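Local atomic coordinates of BAR/IMD domain-containing adapter protein 2-like 2 (Mus musculus, PDB entry 3OK8), a protein that binds phosphoinositides through its I-BAR (IMD) domain and induces planar or gently curved membrane structures. Residues 83-94 against 199-210. Residues are numbered along the deposited sequence; the frame is centred on the assembly and turned at random.
Sequences TQRHLNSDLEVV and TFLQFLGRARGM
F203 of helix 153-217 fits as a knob into a hole formed by L87, D90, L91 and V94 of helix 71-147, the knobs-into-holes packing of an antiparallel pair in the I-BAR (IMD) domain, whose dimer joins two three-helix bundles. The segment axes approach to 9.4 Å at 170°. From CB outward, F203 first meets V94, whose CG2 lies 3.8 Å from F203 CB. With CG anti to the backbone N (chi1 156°), the ring reaches across to helix 71-147, where F203 CD1 lies 3.6 Å from D90 CB at the ring edge. F203 CE1 comes 3.4 Å from L87 O, also at the edge, while L91 CD1 sits over one face, nearest CZ and CE2. This is a CH-pi contact, L91 CD1 lying 3.9 Å from the F203 ring centroid and 9° off the normal; A207, a small residue facing L87 CG, puts CB over the other face nearer the rim. An alanine in place of F203 would probably open a gap among L87, D90, L91 and V94 and deprive L91 CD1 of its aromatic platform. Beta-branched V94 serves three neighbours, turning CG1 to T199 OG1 and F200 CB and CG2 to F203. The D90 side chain crosses that of R206 at about a right angle; D90 OD2, buried without a partner, and R206 NH1 are too far apart for a salt bridge, although their charges probably still attract. Flexible M210 bends at chi3 to bring CE against L87 CD1, with M210 CE also 3.7 Å from both T83 CG2 and H86 CB.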
loop_
_atom_site.group_PDB
_atom_site.type_symbol
_atom_site.label_atom_id
_atom_site.label_comp_id
_atom_site.label_asym_id
_atom_site.label_seq_id
_atom_site.Cartn_x
_atom_site.Cartn_y
_atom_site.Cartn_z
ATOM N N THR A 83 14.371 -1.006 -6.820
ATOM C CA THR A 83 13.827 -0.071 -5.827
ATOM C C THR A 83 12.513 -0.554 -5.244
ATOM O O THR A 83 12.315 -0.523 -4.023
ATOM C CB THR A 83 13.556 1.316 -6.425
ATOM O OG1 THR A 83 14.772 1.855 -6.943
ATOM C CG2 THR A 83 12.994 2.274 -5.354
ATOM N N GLN A 84 11.606 -0.975 -6.121
ATOM C CA GLN A 84 10.328 -1.468 -5.664
ATOM C C GLN A 84 10.578 -2.679 -4.765
ATOM O O GLN A 84 9.972 -2.805 -3.701
ATOM C CB GLN A 84 9.397 -1.783 -6.839
ATOM C CG GLN A 84 8.091 -2.471 -6.422
ATOM C CD GLN A 84 8.306 -3.943 -6.124
ATOM O OE1 GLN A 84 7.520 -4.575 -5.413
ATOM N NE2 GLN A 84 9.390 -4.499 -6.671
ATOM N N ARG A 85 11.501 -3.557 -5.152
ATOM C CA ARG A 85 11.815 -4.694 -4.290
ATOM C C ARG A 85 12.209 -4.232 -2.886
ATOM O O ARG A 85 11.779 -4.813 -1.898
ATOM C CB ARG A 85 12.904 -5.566 -4.894
ATOM C CG ARG A 85 13.109 -6.878 -4.166
ATOM C CD ARG A 85 13.904 -7.866 -5.020
ATOM N NE ARG A 85 15.208 -7.351 -5.443
ATOM C CZ ARG A 85 15.541 -7.079 -6.705
ATOM N NH1 ARG A 85 16.753 -6.625 -6.987
ATOM N NH2 ARG A 85 14.666 -7.265 -7.689
ATOM N N HIS A 86 12.996 -3.163 -2.797
ATOM C CA HIS A 86 13.447 -2.640 -1.501
ATOM C C HIS A 86 12.314 -2.059 -0.671
ATOM O O HIS A 86 12.182 -2.391 0.501
ATOM C CB HIS A 86 14.533 -1.583 -1.676
ATOM C CG HIS A 86 15.772 -2.102 -2.332
ATOM N ND1 HIS A 86 16.460 -3.197 -1.856
ATOM C CD2 HIS A 86 16.456 -1.669 -3.419
ATOM C CE1 HIS A 86 17.511 -3.422 -2.626
ATOM N NE2 HIS A 86 17.530 -2.510 -3.583
ATOM N N LEU A 87 11.516 -1.181 -1.283
ATOM C CA LEU A 87 10.379 -0.543 -0.616
ATOM C C LEU A 87 9.440 -1.588 -0.058
ATOM O O LEU A 87 8.760 -1.359 0.933
ATOM C CB LEU A 87 9.599 0.349 -1.591
ATOM C CG LEU A 87 10.071 1.791 -1.832
ATOM C CD1 LEU A 87 11.514 1.828 -2.311
ATOM C CD2 LEU A 87 9.168 2.500 -2.833
ATOM N N ASN A 88 9.390 -2.734 -0.725
ATOM C CA ASN A 88 8.533 -3.823 -0.300
ATOM C C ASN A 88 9.114 -4.553 0.891
ATOM O O ASN A 88 8.374 -5.000 1.772
ATOM C CB ASN A 88 8.311 -4.818 -1.431
ATOM C CG ASN A 88 7.313 -5.893 -1.064
ATOM O OD1 ASN A 88 7.667 -7.064 -0.902
ATOM N ND2 ASN A 88 6.057 -5.501 -0.919
ATOM N N SER A 89 10.438 -4.694 0.909
ATOM C CA SER A 89 11.114 -5.277 2.066
ATOM C C SER A 89 10.818 -4.434 3.295
ATOM O O SER A 89 10.514 -4.959 4.357
ATOM C CB SER A 89 12.617 -5.345 1.835
ATOM O OG SER A 89 12.908 -6.035 0.636
ATOM N N ASP A 90 10.910 -3.119 3.105
ATOM C CA ASP A 90 10.667 -2.112 4.115
ATOM C C ASP A 90 9.247 -2.202 4.611
ATOM O O ASP A 90 8.989 -2.041 5.803
ATOM C CB ASP A 90 10.881 -0.721 3.519
ATOM C CG ASP A 90 12.326 -0.281 3.569
ATOM O OD1 ASP A 90 13.147 -1.009 4.171
ATOM O OD2 ASP A 90 12.641 0.793 3.004
ATOM N N LEU A 91 8.321 -2.444 3.689
ATOM C CA LEU A 91 6.924 -2.421 4.059
ATOM C C LEU A 91 6.488 -3.702 4.761
ATOM O O LEU A 91 5.648 -3.651 5.655
ATOM C CB LEU A 91 6.023 -2.112 2.867
ATOM C CG LEU A 91 4.552 -1.957 3.285
ATOM C CD1 LEU A 91 4.342 -0.651 4.046
ATOM C CD2 LEU A 91 3.595 -2.066 2.101
ATOM N N GLU A 92 7.054 -4.845 4.374
ATOM C CA GLU A 92 6.689 -6.097 5.038
ATOM C C GLU A 92 7.267 -6.142 6.465
ATOM O O GLU A 92 7.125 -7.141 7.179
ATOM C CB GLU A 92 7.075 -7.324 4.198
ATOM C CG GLU A 92 5.970 -8.399 4.135
ATOM C CD GLU A 92 5.966 -9.207 2.828
ATOM O OE1 GLU A 92 6.585 -8.773 1.828
ATOM O OE2 GLU A 92 5.331 -10.284 2.804
ATOM N N VAL A 93 7.894 -5.041 6.884
ATOM C CA VAL A 93 8.334 -4.887 8.267
ATOM C C VAL A 93 7.202 -4.326 9.104
ATOM O O VAL A 93 6.879 -4.852 10.164
ATOM C CB VAL A 93 9.539 -3.936 8.392
ATOM C CG1 VAL A 93 10.016 -3.889 9.834
ATOM C CG2 VAL A 93 10.669 -4.358 7.436
ATOM N N VAL A 94 6.610 -3.243 8.614
ATOM C CA VAL A 94 5.412 -2.655 9.204
ATOM C C VAL A 94 4.263 -3.667 9.260
ATOM O O VAL A 94 3.535 -3.746 10.256
ATOM C CB VAL A 94 4.963 -1.467 8.348
ATOM C CG1 VAL A 94 3.802 -0.726 8.997
ATOM C CG2 VAL A 94 6.149 -0.544 8.068
ATOM N N THR A 199 5.977 2.875 13.428
ATOM C CA THR A 199 6.752 2.063 12.500
ATOM C C THR A 199 6.469 2.509 11.068
ATOM O O THR A 199 7.376 2.598 10.243
ATOM C CB THR A 199 6.433 0.562 12.641
ATOM O OG1 THR A 199 5.123 0.303 12.134
ATOM C CG2 THR A 199 6.482 0.137 14.097
ATOM N N PHE A 200 5.208 2.812 10.787
ATOM C CA PHE A 200 4.796 3.165 9.439
ATOM C C PHE A 200 5.315 4.533 9.051
ATOM O O PHE A 200 5.679 4.760 7.891
ATOM C CB PHE A 200 3.280 3.138 9.309
ATOM C CG PHE A 200 2.787 3.538 7.955
ATOM C CD1 PHE A 200 2.913 2.671 6.870
ATOM C CD2 PHE A 200 2.204 4.779 7.756
ATOM C CE1 PHE A 200 2.447 3.033 5.600
ATOM C CE2 PHE A 200 1.736 5.154 6.497
ATOM C CZ PHE A 200 1.855 4.278 5.417
ATOM N N LEU A 201 5.329 5.440 10.024
ATOM C CA LEU A 201 6.016 6.722 9.872
ATOM C C LEU A 201 7.490 6.525 9.496
ATOM O O LEU A 201 8.032 7.250 8.656
ATOM C CB LEU A 201 5.913 7.527 11.170
ATOM C CG LEU A 201 6.399 8.968 11.082
ATOM C CD1 LEU A 201 6.059 9.569 9.720
ATOM C CD2 LEU A 201 5.790 9.787 12.214
ATOM N N GLN A 202 8.138 5.541 10.119
ATOM C CA GLN A 202 9.554 5.275 9.848
ATOM C C GLN A 202 9.768 4.815 8.415
ATOM O O GLN A 202 10.713 5.227 7.741
ATOM C CB GLN A 202 10.101 4.222 10.813
ATOM C CG GLN A 202 10.612 4.807 12.115
ATOM C CD GLN A 202 11.680 5.862 11.893
ATOM O OE1 GLN A 202 12.793 5.559 11.442
ATOM N NE2 GLN A 202 11.352 7.112 12.211
ATOM N N PHE A 203 8.880 3.945 7.956
ATOM C CA PHE A 203 8.920 3.483 6.583
ATOM C C PHE A 203 8.750 4.654 5.620
ATOM O O PHE A 203 9.403 4.713 4.579
ATOM C CB PHE A 203 7.831 2.431 6.360
ATOM C CG PHE A 203 7.407 2.295 4.933
ATOM C CD1 PHE A 203 8.067 1.424 4.082
ATOM C CD2 PHE A 203 6.345 3.039 4.440
ATOM C CE1 PHE A 203 7.682 1.299 2.766
ATOM C CE2 PHE A 203 5.955 2.922 3.121
ATOM C CZ PHE A 203 6.624 2.046 2.281
ATOM N N LEU A 204 7.870 5.585 5.972
ATOM C CA LEU A 204 7.636 6.763 5.144
ATOM C C LEU A 204 8.907 7.564 4.889
ATOM O O LEU A 204 9.096 8.087 3.789
ATOM C CB LEU A 204 6.571 7.664 5.779
ATOM C CG LEU A 204 5.125 7.158 5.718
ATOM C CD1 LEU A 204 4.172 8.113 6.422
ATOM C CD2 LEU A 204 4.690 6.947 4.268
ATOM N N GLY A 205 9.766 7.667 5.906
ATOM C CA GLY A 205 10.978 8.453 5.800
ATOM C C GLY A 205 12.068 7.760 5.002
ATOM O O GLY A 205 12.856 8.421 4.323
ATOM N N ARG A 206 12.114 6.433 5.110
ATOM C CA ARG A 206 13.044 5.603 4.373
ATOM C C ARG A 206 12.719 5.641 2.885
ATOM O O ARG A 206 13.555 6.028 2.069
ATOM C CB ARG A 206 12.963 4.164 4.868
ATOM C CG ARG A 206 14.043 3.786 5.852
ATOM C CD ARG A 206 14.582 2.394 5.544
ATOM N NE ARG A 206 16.022 2.308 5.779
ATOM C CZ ARG A 206 16.948 2.446 4.830
ATOM N NH1 ARG A 206 16.587 2.663 3.562
ATOM N NH2 ARG A 206 18.238 2.356 5.146
ATOM N N ALA A 207 11.499 5.242 2.544
ATOM C CA ALA A 207 11.026 5.264 1.167
ATOM C C ALA A 207 11.152 6.648 0.546
ATOM O O ALA A 207 11.603 6.781 -0.585
ATOM C CB ALA A 207 9.598 4.780 1.095
ATOM N N ARG A 208 10.742 7.679 1.276
ATOM C CA ARG A 208 10.904 9.038 0.790
ATOM C C ARG A 208 12.385 9.331 0.602
ATOM O O ARG A 208 12.775 10.026 -0.333
ATOM C CB ARG A 208 10.296 10.057 1.746
ATOM C CG ARG A 208 10.042 11.385 1.076
ATOM C CD ARG A 208 9.345 12.346 1.989
ATOM N NE ARG A 208 10.288 13.073 2.825
ATOM C CZ ARG A 208 10.535 14.375 2.710
ATOM N NH1 ARG A 208 11.413 14.954 3.521
ATOM N NH2 ARG A 208 9.892 15.096 1.795
ATOM N N GLY A 209 13.208 8.783 1.493
ATOM C CA GLY A 209 14.647 8.926 1.395
ATOM C C GLY A 209 15.203 8.523 0.036
ATOM O O GLY A 209 15.868 9.315 -0.622
ATOM N N MET A 210 14.926 7.298 -0.397
ATOM C CA MET A 210 15.507 6.805 -1.640
ATOM C C MET A 210 14.864 7.358 -2.896
ATOM O O MET A 210 15.491 7.380 -3.948
ATOM C CB MET A 210 15.509 5.283 -1.690
ATOM C CG MET A 210 14.213 4.657 -1.312
ATOM S SD MET A 210 14.594 3.064 -0.578
ATOM C CE MET A 210 14.719 2.061 -2.051
#